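Local coordinates for protein CG4930 (Drosophila melanogaster, PDB 3ISM) that inhibits endonuclease G by forming a complex with the nuclease, consistent with a family-level assignment as a ribonuclease inhibitor, at residues A78-S81 against Q82-T85; N84-K87 against A88-L91. The protein carries 1 engineered substitution. All coordinates share one frame; numbering follows the deposited sequence.

Interaction 1. Residues A78-S81 against Q82-T85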
# COMPACT_ATOMS: atom_id res chain seq x y z
N ALA C 78 -51.18 -23.83 -13.40
CA ALA C 78 -51.78 -23.69 -12.08
C ALA C 78 -51.79 -22.20 -11.73
O ALA C 78 -51.00 -21.43 -12.28
CB ALA C 78 -50.95 -24.46 -11.04
N GLY C 79 -52.68 -21.81 -10.81
CA GLY C 79 -52.77 -20.41 -10.36
C GLY C 79 -53.26 -19.46 -11.45
O GLY C 79 -54.02 -19.87 -12.32
N THR C 80 -52.84 -18.20 -11.38
CA THR C 80 -53.11 -17.23 -12.45
C THR C 80 -51.81 -16.66 -12.97
O THR C 80 -50.84 -16.53 -12.20
CB THR C 80 -53.99 -16.02 -11.99
OG1 THR C 80 -53.27 -15.25 -11.01
CG2 THR C 80 -55.33 -16.48 -11.45
N SER C 81 -51.78 -16.32 -14.25
CA SER C 81 -50.58 -15.73 -14.85
C SER C 81 -50.25 -14.39 -14.22
O SER C 81 -49.09 -14.11 -13.98
CB SER C 81 -50.65 -15.61 -16.38
OG SER C 81 -51.85 -14.99 -16.80
N GLN C 82 -51.27 -13.58 -13.95
CA GLN C 82 -51.11 -12.31 -13.21
C GLN C 82 -50.10 -12.47 -12.10
O GLN C 82 -49.06 -11.79 -12.06
CB GLN C 82 -52.42 -11.87 -12.55
CG GLN C 82 -53.55 -11.43 -13.45
CD GLN C 82 -54.86 -11.34 -12.69
OE1 GLN C 82 -55.73 -12.21 -12.81
NE2 GLN C 82 -55.01 -10.31 -11.85
N SER C 83 -50.39 -13.40 -11.18
CA SER C 83 -49.54 -13.69 -10.03
C SER C 83 -48.25 -14.43 -10.35
O SER C 83 -47.17 -14.03 -9.92
CB SER C 83 -50.30 -14.52 -9.01
OG SER C 83 -51.34 -13.77 -8.43
N ASN C 84 -48.38 -15.54 -11.09
CA ASN C 84 -47.25 -16.46 -11.30
C ASN C 84 -46.18 -15.92 -12.25
O ASN C 84 -44.99 -16.18 -12.05
CB ASN C 84 -47.75 -17.86 -11.72
CG ASN C 84 -48.47 -18.59 -10.58
OD1 ASN C 84 -48.33 -18.22 -9.40
ND2 ASN C 84 -49.23 -19.63 -10.91
N THR C 85 -46.61 -15.16 -13.25
CA THR C 85 -45.68 -14.52 -14.18
C THR C 85 -44.83 -13.49 -13.46
O THR C 85 -43.63 -13.40 -13.69
CB THR C 85 -46.43 -13.88 -15.38
OG1 THR C 85 -47.13 -14.91 -16.09
CG2 THR C 85 -45.48 -13.22 -16.35
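Two first torsions set up this helix start: that of Thr-80 (chi1 65°) lodges OG1 between its own backbone N and carbonyl carbon, facing Ser-83, while that of Asn-84 (chi1 -70°) swings the amide back beside its own N, over the loop that leads in. Thr-80 is the N-cap. Its hydroxyl oxygen takes the backbone N-H of Ser-83 in a weak bond, long at 3.4 Å between Thr-80 OG1 and Ser-83 N but nearly straight (167°). The carbonyl of the same residue opens the main-chain pattern, with a hydrogen bond of 2.9 Å from Asn-84 N to Thr-80 O. Thr-80 thus serves the first turn twice, through side chain and main chain. One residue on, Ser-81 O is gripped by two donors of Thr-85: the backbone N at 2.8 Å and, more weakly, Thr-85 OG1 at 3.0 Å from that same oxygen. The Asn-84 side chain reaches further back than either, setting ND2 2.9 Å from Ala-78 O and passing Gly-79, whose CA is 3.7 Å from that nitrogen. Gly-79 suits this place on two counts: its phi is positive, and a beta carbon on it would sit about 2.4 Å from Asn-84 ND2, a clash. Cutting Asn-84 back to an alanine is likely to leave Ala-78 O without its amide neighbour and the loop around Gly-79 freer to shift. The principle illustrated is the N-capped helix start: a threonine just before helix 81-102 meets an amide of the first turn, and an asparagine inside that turn leans back across the loop from helix 52-75.

Interaction 2. Residues N84-K87 against A88-L91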
# COMPACT_ATOMS: atom_id res chain seq x y z
N ASN C 84 -48.38 -15.54 -11.09
CA ASN C 84 -47.25 -16.46 -11.30
C ASN C 84 -46.18 -15.92 -12.25
O ASN C 84 -44.99 -16.18 -12.05
CB ASN C 84 -47.75 -17.86 -11.72
CG ASN C 84 -48.47 -18.59 -10.58
OD1 ASN C 84 -48.33 -18.22 -9.40
ND2 ASN C 84 -49.23 -19.63 -10.91
N THR C 85 -46.61 -15.16 -13.25
CA THR C 85 -45.68 -14.52 -14.18
C THR C 85 -44.83 -13.49 -13.46
O THR C 85 -43.63 -13.40 -13.69
CB THR C 85 -46.43 -13.88 -15.38
OG1 THR C 85 -47.13 -14.91 -16.09
CG2 THR C 85 -45.48 -13.22 -16.35
N GLU C 86 -45.45 -12.74 -12.55
CA GLU C 86 -44.72 -11.78 -11.73
C GLU C 86 -43.67 -12.46 -10.84
O GLU C 86 -42.53 -12.00 -10.75
CB GLU C 86 -45.68 -10.92 -10.88
CG GLU C 86 -44.99 -9.86 -10.03
CD GLU C 86 -44.05 -8.96 -10.81
OE1 GLU C 86 -44.14 -8.91 -12.06
OE2 GLU C 86 -43.21 -8.27 -10.18
N LYS C 87 -44.05 -13.56 -10.21
CA LYS C 87 -43.11 -14.35 -9.41
C LYS C 87 -41.91 -14.84 -10.25
O LYS C 87 -40.76 -14.75 -9.82
CB LYS C 87 -43.84 -15.54 -8.76
CG LYS C 87 -44.67 -15.15 -7.56
CD LYS C 87 -45.45 -16.33 -7.01
CE LYS C 87 -46.21 -15.94 -5.75
NZ LYS C 87 -47.15 -17.01 -5.34
N ALA C 88 -42.19 -15.32 -11.46
CA ALA C 88 -41.14 -15.80 -12.35
C ALA C 88 -40.19 -14.70 -12.78
O ALA C 88 -38.98 -14.88 -12.79
CB ALA C 88 -41.74 -16.47 -13.56
N SER C 89 -40.75 -13.54 -13.10
CA SER C 89 -39.99 -12.35 -13.50
C SER C 89 -38.99 -11.92 -12.40
O SER C 89 -37.79 -11.75 -12.64
CB SER C 89 -40.98 -11.23 -13.83
OG SER C 89 -40.33 -10.01 -14.13
N GLN C 90 -39.51 -11.77 -11.17
CA GLN C 90 -38.68 -11.39 -10.03
C GLN C 90 -37.59 -12.41 -9.70
O GLN C 90 -36.45 -12.03 -9.45
CB GLN C 90 -39.55 -11.16 -8.80
CG GLN C 90 -40.47 -9.95 -8.90
CD GLN C 90 -41.22 -9.68 -7.61
OE1 GLN C 90 -40.72 -9.96 -6.52
NE2 GLN C 90 -42.42 -9.11 -7.73
N LEU C 91 -37.93 -13.69 -9.69
CA LEU C 91 -36.94 -14.76 -9.47
C LEU C 91 -35.91 -14.79 -10.61
O LEU C 91 -34.71 -14.90 -10.35
CB LEU C 91 -37.59 -16.14 -9.28
CG LEU C 91 -36.66 -17.36 -9.04
CD1 LEU C 91 -35.74 -17.12 -7.86
CD2 LEU C 91 -37.44 -18.64 -8.84
O HOH W 1 -42.61 -8.19 -14.41
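An i to i+4 side-chain pair on an exposed face of helix 81-102 joins Glu-86 to Gln-90, one turn apart. Glu-86 sets CG opposite the backbone N (chi1 -178°) and then turns at chi2, which carries the carboxylate along the helix toward the glutamine. Gln-90 NE2 donates to Glu-86 OE2 at 2.7 Å in an almost straight bond (N-H...O 169°). The oxygen lies close to the amide plane, but the nitrogen reaches it on the anti side and somewhat out of the carboxylate plane, the two flat groups being turned 66° against each other. The aliphatic part of the glutamine takes part too, for Gln-90 CG packs 3.4 Å from Glu-86 O, and the side chain also touches Val-33 of helix 32-43. The other carboxylate oxygen has its own partner: a water 2.9 Å from Glu-86 OE1 donates to it and also bonds Ser-89 OG at 2.9 Å. Both oxygens are therefore engaged, which should limit rotation of the carboxylate. Underneath run the main-chain bonds of a regular alpha helix, such as Gln-90 N to Glu-86 O at 3.1 Å and Leu-91 N to Lys-87 O at 3.0 Å. Lys-87 sends its extended chain elsewhere, and NZ bonds Leu-29 O. Ala-88 and Leu-91 face inward: Ala-88 meets Leu-74, and Leu-91 meets Val-69 and Ile-70, all of helix 52-75, while Ser-89 touches Val-130 of helix 124-132. The polar pair outside, with Ala-88 and Leu-91 inside and Ser-89 buried but bonded to the water, is consistent with an amphipathic helix in the all-helical Ku C-terminal-like domain.

In the fold
Both contacts belong to one helix, 81-102, and their centres lie 9 Å apart. Asn-84 and Thr-85 are common to the two: in interaction 1 they answer the loop behind them, and in interaction 2 their carbonyls pass the helical bonding forward. Interaction 1 is a surface contact at the helix entrance, where main-chain groups and short polar side chains do the work. Interaction 2 is partly buried, so its chemistry divides between a charged carboxylate with its amide and water partners outside and buried alanine, serine and leucine packed against neighbouring helices. Together they illustrate how a helix is capped at its start and packed into the bundle a turn further on.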